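Side-chain contacts in transcriptional repressor, TetR family (Thermus thermophilus, PDB 3ANP), which probably binds DNA as a transcriptional repressor controlling fatty acid degradation and holds lauroyl-CoA as a bound acyl-CoA ligand: residues A[15-20]-A[37-42]; A[66-71]-A[91-96]; A[73-78]-A[83-88]. All blocks are in the same frame, centred on the assembly; numbering follows the deposited sequence.

Contact 1. Residues A[15-20]-A[37-42]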
loop_
_atom_site.group_PDB
_atom_site.type_symbol
_atom_site.label_atom_id
_atom_site.label_comp_id
_atom_site.label_asym_id
_atom_site.label_seq_id
_atom_site.Cartn_x
_atom_site.Cartn_y
_atom_site.Cartn_z
ATOM N N PHE A 15 26.077 12.578 -4.060
ATOM C CA PHE A 15 24.755 12.674 -3.458
ATOM C C PHE A 15 24.254 14.124 -3.455
ATOM O O PHE A 15 23.134 14.422 -3.899
ATOM C CB PHE A 15 24.792 12.122 -2.028
ATOM C CG PHE A 15 23.501 12.303 -1.278
ATOM C CD1 PHE A 15 23.335 13.365 -0.388
ATOM C CD2 PHE A 15 22.435 11.432 -1.490
ATOM C CE1 PHE A 15 22.123 13.559 0.278
ATOM C CE2 PHE A 15 21.227 11.615 -0.833
ATOM C CZ PHE A 15 21.069 12.687 0.056
ATOM N N ARG A 16 25.088 15.036 -2.962
ATOM C CA ARG A 16 24.694 16.439 -2.917
ATOM C C ARG A 16 24.393 16.987 -4.291
ATOM O O ARG A 16 23.399 17.711 -4.483
ATOM C CB ARG A 16 25.788 17.289 -2.262
ATOM C CG ARG A 16 25.893 17.047 -0.768
ATOM C CD ARG A 16 26.658 18.168 -0.068
ATOM N NE ARG A 16 28.080 18.122 -0.371
ATOM C CZ ARG A 16 28.702 18.950 -1.204
ATOM N NH1 ARG A 16 28.025 19.910 -1.826
ATOM N NH2 ARG A 16 30.003 18.801 -1.426
ATOM N N ALA A 17 25.257 16.659 -5.248
ATOM C CA ALA A 17 25.088 17.121 -6.622
ATOM C C ALA A 17 23.751 16.647 -7.199
ATOM O O ALA A 17 23.023 17.416 -7.827
ATOM C CB ALA A 17 26.228 16.609 -7.479
ATOM N N ALA A 18 23.432 15.378 -6.987
ATOM C CA ALA A 18 22.169 14.838 -7.499
ATOM C C ALA A 18 20.937 15.465 -6.844
ATOM O O ALA A 18 19.959 15.787 -7.529
ATOM C CB ALA A 18 22.128 13.299 -7.318
HETATM N N MSE A 19 20.971 15.626 -5.524
HETATM C CA MSE A 19 19.831 16.191 -4.809
HETATM C C MSE A 19 19.521 17.613 -5.285
HETATM O O MSE A 19 18.355 17.962 -5.486
HETATM C CB MSE A 19 20.090 16.186 -3.294
HETATM C CG MSE A 19 20.138 14.792 -2.661
HETATM SE SE MSE A 19 18.457 13.808 -2.914
HETATM C CE MSE A 19 17.244 15.056 -2.053
ATOM N N GLU A 20 20.562 18.430 -5.456
ATOM C CA GLU A 20 20.375 19.800 -5.928
ATOM C C GLU A 20 19.723 19.797 -7.322
ATOM O O GLU A 20 18.756 20.533 -7.569
ATOM C CB GLU A 20 21.721 20.550 -5.956
ATOM C CG GLU A 20 21.623 21.998 -6.426
ATOM C CD GLU A 20 20.949 22.935 -5.413
ATOM O OE1 GLU A 20 20.338 22.458 -4.429
ATOM O OE2 GLU A 20 21.026 24.169 -5.608
ATOM N N LYS A 37 28.567 15.205 -14.254
ATOM C CA LYS A 37 29.206 16.473 -14.597
ATOM C C LYS A 37 29.194 17.420 -13.401
ATOM O O LYS A 37 30.208 18.043 -13.091
ATOM C CB LYS A 37 28.500 17.136 -15.784
ATOM C CG LYS A 37 29.205 18.389 -16.312
ATOM C CD LYS A 37 28.488 18.980 -17.523
ATOM C CE LYS A 37 29.332 20.053 -18.222
ATOM N NZ LYS A 37 29.606 21.246 -17.365
ATOM N N ALA A 38 28.051 17.521 -12.726
ATOM C CA ALA A 38 27.942 18.412 -11.569
ATOM C C ALA A 38 28.841 17.999 -10.406
ATOM O O ALA A 38 29.315 18.856 -9.657
ATOM C CB ALA A 38 26.487 18.492 -11.094
ATOM N N ALA A 39 29.069 16.694 -10.248
ATOM C CA ALA A 39 29.910 16.181 -9.163
ATOM C C ALA A 39 31.365 15.971 -9.603
ATOM O O ALA A 39 32.205 15.496 -8.826
ATOM C CB ALA A 39 29.337 14.848 -8.635
ATOM N N HIS A 40 31.640 16.326 -10.853
ATOM C CA HIS A 40 32.958 16.176 -11.458
ATOM C C HIS A 40 33.506 14.745 -11.414
ATOM O O HIS A 40 34.639 14.505 -10.973
ATOM C CB HIS A 40 33.972 17.143 -10.832
ATOM C CG HIS A 40 35.154 17.416 -11.712
ATOM N ND1 HIS A 40 36.359 17.879 -11.229
ATOM C CD2 HIS A 40 35.310 17.297 -13.054
ATOM C CE1 HIS A 40 37.207 18.032 -12.232
ATOM N NE2 HIS A 40 36.595 17.685 -13.351
ATOM N N VAL A 41 32.691 13.792 -11.861
ATOM C CA VAL A 41 33.108 12.391 -11.934
ATOM C C VAL A 41 32.601 11.895 -13.279
ATOM O O VAL A 41 31.848 12.595 -13.941
ATOM C CB VAL A 41 32.499 11.527 -10.796
ATOM C CG1 VAL A 41 33.014 12.027 -9.436
ATOM C CG2 VAL A 41 30.966 11.571 -10.849
ATOM N N SER A 42 33.016 10.706 -13.703
ATOM C CA SER A 42 32.533 10.186 -14.984
ATOM C C SER A 42 31.153 9.567 -14.783
ATOM O O SER A 42 30.759 9.277 -13.657
ATOM C CB SER A 42 33.474 9.102 -15.517
ATOM O OG SER A 42 33.396 7.948 -14.699
#
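Ala-38 is the first residue of 37-42 to meet helix 3-25: its CB lies 4.1 Å from CB of Ala-17. One residue on, Ala-39 comes closer, its CB 3.8 Å from CB of Ala-17. The CB of Ala-17 therefore faces two methyls of the last turn of helix 32-39, and its further approach to the backbone N of Ala-39, 4.0 Å from CB of Ala-17, carries the contact onto the main chain. The CA atoms of Ala-17 and Ala-39 are 5.5 Å apart, a spacing that small side chains allow. Arg-13 adds a hydrogen bond from its NE to O of Ala-39. His-40 then leaves the helix with positive phi (56°) in a Schellman motif, and its N bonds back to O of Lys-37 at 3.2 Å. Ser-42, at an N-cap, uses its OG to cap the N of Thr-45 in the next helix. The segment thus holds the turn of the predicted helix-turn-helix, residues 31-50; through Ala-17, helix 3-25, the first of the TetR-type DNA-binding domain, packs on that motif. Across 15-20 and 37-42 the contact is purely apolar, burying 98 Å², so it depends on close methyl packing, without a hydrogen bond or charge pair.

Contact 2. Residues A[66-71]-A[91-96]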
loop_
_atom_site.group_PDB
_atom_site.type_symbol
_atom_site.label_atom_id
_atom_site.label_comp_id
_atom_site.label_asym_id
_atom_site.label_seq_id
_atom_site.Cartn_x
_atom_site.Cartn_y
_atom_site.Cartn_z
ATOM N N ALA A 66 16.124 8.217 9.758
ATOM C CA ALA A 66 17.049 8.195 10.891
ATOM C C ALA A 66 16.789 9.395 11.801
ATOM O O ALA A 66 16.899 9.291 13.031
ATOM C CB ALA A 66 18.530 8.190 10.408
ATOM N N GLY A 67 16.464 10.538 11.205
ATOM C CA GLY A 67 16.162 11.711 12.016
ATOM C C GLY A 67 14.896 11.448 12.819
ATOM O O GLY A 67 14.802 11.781 14.011
ATOM N N LEU A 68 13.903 10.853 12.161
ATOM C CA LEU A 68 12.648 10.523 12.832
ATOM C C LEU A 68 12.880 9.515 13.962
ATOM O O LEU A 68 12.206 9.568 14.985
ATOM C CB LEU A 68 11.627 9.969 11.827
ATOM C CG LEU A 68 11.050 10.982 10.820
ATOM C CD1 LEU A 68 10.187 10.263 9.784
ATOM C CD2 LEU A 68 10.214 12.011 11.551
ATOM N N ARG A 69 13.826 8.594 13.773
ATOM C CA ARG A 69 14.135 7.602 14.802
ATOM C C ARG A 69 14.713 8.299 16.045
ATOM O O ARG A 69 14.344 7.979 17.182
ATOM C CB ARG A 69 15.134 6.563 14.263
ATOM C CG ARG A 69 15.559 5.508 15.287
ATOM C CD ARG A 69 16.565 4.504 14.699
ATOM N NE ARG A 69 16.027 3.741 13.571
ATOM C CZ ARG A 69 16.482 3.816 12.320
ATOM N NH1 ARG A 69 17.493 4.627 12.024
ATOM N NH2 ARG A 69 15.935 3.076 11.357
ATOM N N GLU A 70 15.615 9.255 15.834
ATOM C CA GLU A 70 16.206 9.988 16.960
ATOM C C GLU A 70 15.130 10.736 17.716
ATOM O O GLU A 70 15.128 10.774 18.945
ATOM C CB GLU A 70 17.214 11.034 16.482
ATOM C CG GLU A 70 18.472 10.507 15.818
ATOM C CD GLU A 70 19.468 11.633 15.558
ATOM O OE1 GLU A 70 19.991 12.194 16.535
ATOM O OE2 GLU A 70 19.706 11.970 14.384
ATOM N N GLU A 71 14.234 11.359 16.959
ATOM C CA GLU A 71 13.153 12.148 17.519
ATOM C C GLU A 71 12.223 11.272 18.366
ATOM O O GLU A 71 11.858 11.635 19.487
ATOM C CB GLU A 71 12.390 12.845 16.377
ATOM C CG GLU A 71 11.223 13.728 16.822
ATOM C CD GLU A 71 10.644 14.562 15.677
ATOM O OE1 GLU A 71 11.006 14.320 14.503
ATOM O OE2 GLU A 71 9.825 15.463 15.951
ATOM N N ARG A 91 2.022 12.854 12.375
ATOM C CA ARG A 91 1.802 14.263 12.092
ATOM C C ARG A 91 3.050 14.790 11.355
ATOM O O ARG A 91 2.953 15.421 10.300
ATOM C CB ARG A 91 1.591 15.016 13.415
ATOM C CG ARG A 91 0.643 16.197 13.365
ATOM C CD ARG A 91 -0.148 16.285 14.676
ATOM N NE ARG A 91 0.718 16.317 15.860
ATOM C CZ ARG A 91 0.454 15.696 17.009
ATOM N NH1 ARG A 91 -0.657 14.981 17.150
ATOM N NH2 ARG A 91 1.302 15.789 18.025
ATOM N N VAL A 92 4.229 14.517 11.901
ATOM C CA VAL A 92 5.464 14.982 11.272
ATOM C C VAL A 92 5.704 14.271 9.943
ATOM O O VAL A 92 6.239 14.855 9.000
ATOM C CB VAL A 92 6.662 14.790 12.218
ATOM C CG1 VAL A 92 7.970 14.913 11.446
ATOM C CG2 VAL A 92 6.598 15.858 13.329
ATOM N N LEU A 93 5.306 13.009 9.864
ATOM C CA LEU A 93 5.458 12.268 8.616
ATOM C C LEU A 93 4.609 12.931 7.531
ATOM O O LEU A 93 5.058 13.111 6.404
ATOM C CB LEU A 93 5.001 10.819 8.798
ATOM C CG LEU A 93 6.075 9.776 9.100
ATOM C CD1 LEU A 93 5.404 8.412 9.334
ATOM C CD2 LEU A 93 7.046 9.701 7.924
ATOM N N ALA A 94 3.382 13.302 7.881
ATOM C CA ALA A 94 2.485 13.940 6.917
ATOM C C ALA A 94 3.060 15.281 6.476
ATOM O O ALA A 94 3.091 15.611 5.291
ATOM C CB ALA A 94 1.115 14.140 7.533
ATOM N N GLU A 95 3.524 16.055 7.446
ATOM C CA GLU A 95 4.095 17.355 7.141
ATOM C C GLU A 95 5.348 17.214 6.284
ATOM O O GLU A 95 5.503 17.893 5.270
ATOM C CB GLU A 95 4.403 18.086 8.456
ATOM C CG GLU A 95 3.143 18.384 9.263
ATOM C CD GLU A 95 3.425 18.837 10.702
ATOM O OE1 GLU A 95 4.557 18.637 11.206
ATOM O OE2 GLU A 95 2.502 19.382 11.335
ATOM N N GLY A 96 6.242 16.320 6.685
ATOM C CA GLY A 96 7.470 16.134 5.928
ATOM C C GLY A 96 7.213 15.577 4.541
ATOM O O GLY A 96 7.883 15.947 3.578
#
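Leu-68 meets both Val-92 and Leu-93 where helix 54-77 and helix 82-99 run antiparallel in the all-helical C-terminal domain of the TetR fold. The short segments stand at 154° with their axes 11.9 Å apart, a wide spacing that leaves the side-chain ends to make the contact.

The apolar part divides between the two methyls of Leu-68. CD2 reaches CG1 of Val-92 at 3.7 Å, the two side chains lying alongside with their ends pointing opposite ways. CD1 turns to Leu-93, whose CD2 is also 3.7 Å away; here the side chains cross at a slant. Leu-68 sets its CG anti to its carbonyl carbon (chi1 -70°), and the fork beyond it spans the two neighbours on the facing helix. Leu-93 does not aim its CB at the other helix, yet its outer methyl reaches the contact, with an unusual chi1 of -96°. Leu-68 is buried, and its side chain also lies about 4 Å from the bound dodecyl-CoA, so Leu-68 lies beside the bound ligand as well as against helix 82-99.

The polar side of the contact belongs to Glu-71. Its extended chain carries the carboxylate toward the CG2 methyl of Val-92, which it approaches at an angle, but the strongest partner of OE2 is NE2 of His-88, one turn before Val-92 on helix 82-99, through a hydrogen bond. No hydrogen bond links 66-71 to 91-96 themselves. Toward Val-92 the same oxygen makes only a loose van der Waals approach to the methyl, OE2 of Glu-71 lying 4.2 Å from CG2 of Val-92.

Contact 3. Residues A[73-78]-A[83-88]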
loop_
_atom_site.group_PDB
_atom_site.type_symbol
_atom_site.label_atom_id
_atom_site.label_comp_id
_atom_site.label_asym_id
_atom_site.label_seq_id
_atom_site.Cartn_x
_atom_site.Cartn_y
_atom_site.Cartn_z
ATOM N N ARG A 73 12.889 8.266 19.744
ATOM C CA ARG A 73 13.573 7.760 20.931
ATOM C C ARG A 73 13.724 8.854 21.974
ATOM O O ARG A 73 13.585 8.612 23.174
ATOM C CB ARG A 73 14.942 7.176 20.548
ATOM C CG ARG A 73 14.806 5.869 19.774
ATOM C CD ARG A 73 16.143 5.328 19.301
ATOM N NE ARG A 73 15.973 4.097 18.526
ATOM C CZ ARG A 73 16.961 3.256 18.230
ATOM N NH1 ARG A 73 18.199 3.516 18.652
ATOM N NH2 ARG A 73 16.712 2.151 17.523
ATOM N N ARG A 74 13.981 10.068 21.503
ATOM C CA ARG A 74 14.129 11.216 22.383
ATOM C C ARG A 74 12.829 11.466 23.146
ATOM O O ARG A 74 12.836 11.685 24.359
ATOM C CB ARG A 74 14.467 12.461 21.561
ATOM C CG ARG A 74 15.138 13.551 22.364
ATOM C CD ARG A 74 14.598 14.923 22.025
ATOM N NE ARG A 74 14.436 15.154 20.594
ATOM C CZ ARG A 74 13.432 15.860 20.084
ATOM N NH1 ARG A 74 12.523 16.382 20.903
ATOM N NH2 ARG A 74 13.329 16.051 18.775
ATOM N N LEU A 75 11.705 11.428 22.432
ATOM C CA LEU A 75 10.412 11.681 23.059
ATOM C C LEU A 75 10.042 10.624 24.093
ATOM O O LEU A 75 9.544 10.954 25.173
ATOM C CB LEU A 75 9.316 11.819 21.988
ATOM C CG LEU A 75 9.447 13.086 21.112
ATOM C CD1 LEU A 75 8.427 13.060 19.969
ATOM C CD2 LEU A 75 9.245 14.335 21.964
ATOM N N LEU A 76 10.301 9.357 23.778
ATOM C CA LEU A 76 9.987 8.290 24.706
ATOM C C LEU A 76 10.843 8.476 25.956
ATOM O O LEU A 76 10.330 8.442 27.072
ATOM C CB LEU A 76 10.240 6.915 24.062
ATOM C CG LEU A 76 9.240 6.565 22.943
ATOM C CD1 LEU A 76 9.642 5.253 22.275
ATOM C CD2 LEU A 76 7.813 6.466 23.531
ATOM N N ALA A 77 12.139 8.704 25.762
ATOM C CA ALA A 77 13.049 8.902 26.891
ATOM C C ALA A 77 12.628 10.081 27.763
ATOM O O ALA A 77 12.867 10.075 28.971
ATOM C CB ALA A 77 14.475 9.107 26.392
ATOM N N GLN A 78 12.009 11.090 27.161
ATOM C CA GLN A 78 11.556 12.260 27.915
ATOM C C GLN A 78 10.316 11.917 28.743
ATOM O O GLN A 78 9.885 12.709 29.582
ATOM C CB GLN A 78 11.201 13.419 26.981
ATOM C CG GLN A 78 12.365 14.050 26.237
ATOM C CD GLN A 78 11.906 15.139 25.267
ATOM O OE1 GLN A 78 12.713 15.722 24.534
ATOM N NE2 GLN A 78 10.600 15.414 25.260
ATOM N N VAL A 83 1.314 6.530 22.859
ATOM C CA VAL A 83 0.289 6.862 21.874
ATOM C C VAL A 83 0.472 8.274 21.353
ATOM O O VAL A 83 0.273 8.527 20.166
ATOM C CB VAL A 83 -1.147 6.669 22.421
ATOM C CG1 VAL A 83 -2.174 7.268 21.442
ATOM C CG2 VAL A 83 -1.423 5.171 22.570
ATOM N N GLU A 84 0.871 9.198 22.222
ATOM C CA GLU A 84 1.096 10.570 21.764
ATOM C C GLU A 84 2.335 10.628 20.877
ATOM O O GLU A 84 2.419 11.463 19.977
ATOM C CB GLU A 84 1.256 11.538 22.944
ATOM C CG GLU A 84 -0.045 12.242 23.326
ATOM C CD GLU A 84 -0.679 12.984 22.149
ATOM O OE1 GLU A 84 -0.002 13.837 21.528
ATOM O OE2 GLU A 84 -1.860 12.716 21.845
ATOM N N VAL A 85 3.304 9.754 21.126
ATOM C CA VAL A 85 4.498 9.761 20.286
ATOM C C VAL A 85 4.106 9.244 18.906
ATOM O O VAL A 85 4.624 9.706 17.893
ATOM C CB VAL A 85 5.626 8.898 20.865
ATOM C CG1 VAL A 85 6.823 8.903 19.888
ATOM C CG2 VAL A 85 6.070 9.475 22.205
ATOM N N LEU A 86 3.198 8.275 18.875
ATOM C CA LEU A 86 2.702 7.729 17.610
ATOM C C LEU A 86 1.980 8.809 16.811
ATOM O O LEU A 86 2.235 8.974 15.619
ATOM C CB LEU A 86 1.726 6.591 17.858
ATOM C CG LEU A 86 2.319 5.215 18.107
ATOM C CD1 LEU A 86 1.192 4.248 18.450
ATOM C CD2 LEU A 86 3.073 4.757 16.867
ATOM N N ARG A 87 1.059 9.519 17.462
ATOM C CA ARG A 87 0.315 10.589 16.795
ATOM C C ARG A 87 1.279 11.641 16.269
ATOM O O ARG A 87 1.103 12.163 15.169
ATOM C CB ARG A 87 -0.666 11.283 17.754
ATOM C CG ARG A 87 -1.854 10.456 18.199
ATOM C CD ARG A 87 -2.983 11.377 18.658
ATOM N NE ARG A 87 -4.127 10.633 19.172
ATOM C CZ ARG A 87 -4.173 10.067 20.375
ATOM N NH1 ARG A 87 -3.134 10.165 21.195
ATOM N NH2 ARG A 87 -5.257 9.404 20.759
ATOM N N HIS A 88 2.287 11.964 17.073
ATOM C CA HIS A 88 3.283 12.953 16.675
ATOM C C HIS A 88 4.046 12.487 15.435
ATOM O O HIS A 88 4.236 13.245 14.476
ATOM C CB HIS A 88 4.278 13.183 17.811
ATOM C CG HIS A 88 5.426 14.064 17.438
ATOM N ND1 HIS A 88 5.311 15.436 17.352
ATOM C CD2 HIS A 88 6.706 13.771 17.108
ATOM C CE1 HIS A 88 6.473 15.949 16.988
ATOM N NE2 HIS A 88 7.336 14.960 16.832
#
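Leu-75 packs on Val-85 and His-88 in an antiparallel helical hairpin, formed as helix 54-77 turns back into helix 82-99 through a short connection. The segment axes come within 10.1 Å at an angle of 154°, and 190 Å² is buried between them. In the first shell, CG2 of Val-85 takes contacts from two leucines: CB of Leu-75 at 4.0 Å and CD2 of Leu-76 at 3.7 Å. The side chains of Leu-76 and Val-85 lie nearly perpendicular. Val-85 places this methyl by holding CG1 anti to its own N (chi1 177°), which leaves CG2 beside the N and facing the leucines.

The imidazole of His-88 marks the other end of the contact, and Leu-75 approaches it obliquely. Beyond this shell, the hydrogen bond from NE2 of His-88 to Glu-71 would fix the ring's rotation against the leucine. Ile-135 of helix 128-142 touches Val-85, and Arg-80 in the connecting loop touches both Leu-75 and Val-85. Between 73-78 and 83-88 the shortest approach is CD1 of Leu-75 to CD2 of His-88, 3.4 Å.

Contacts 2 and 3 are successive levels of one helix pair, 54-77 with 82-99: their centres are about 11 Å apart, and contact 3 lies nearer the connecting turn. They touch directly, OE2 of Glu-71 being 2.7 Å from NE2 of His-88, a probable hydrogen bond. In contact 2 the side chain of Leu-68 lies about 4 Å from the dodecyl-CoA, whereas that of His-88 in contact 3 is about 13 Å from it. Contact 1 belongs to the predicted DNA-binding region, its centre about 27 Å from that of contact 2 and about 37 Å from that of contact 3. Helix 54-77, touched by Phe-15, Ala-18 and Met-19, physically spans both regions, consistent with a route between acyl-CoA and DNA binding.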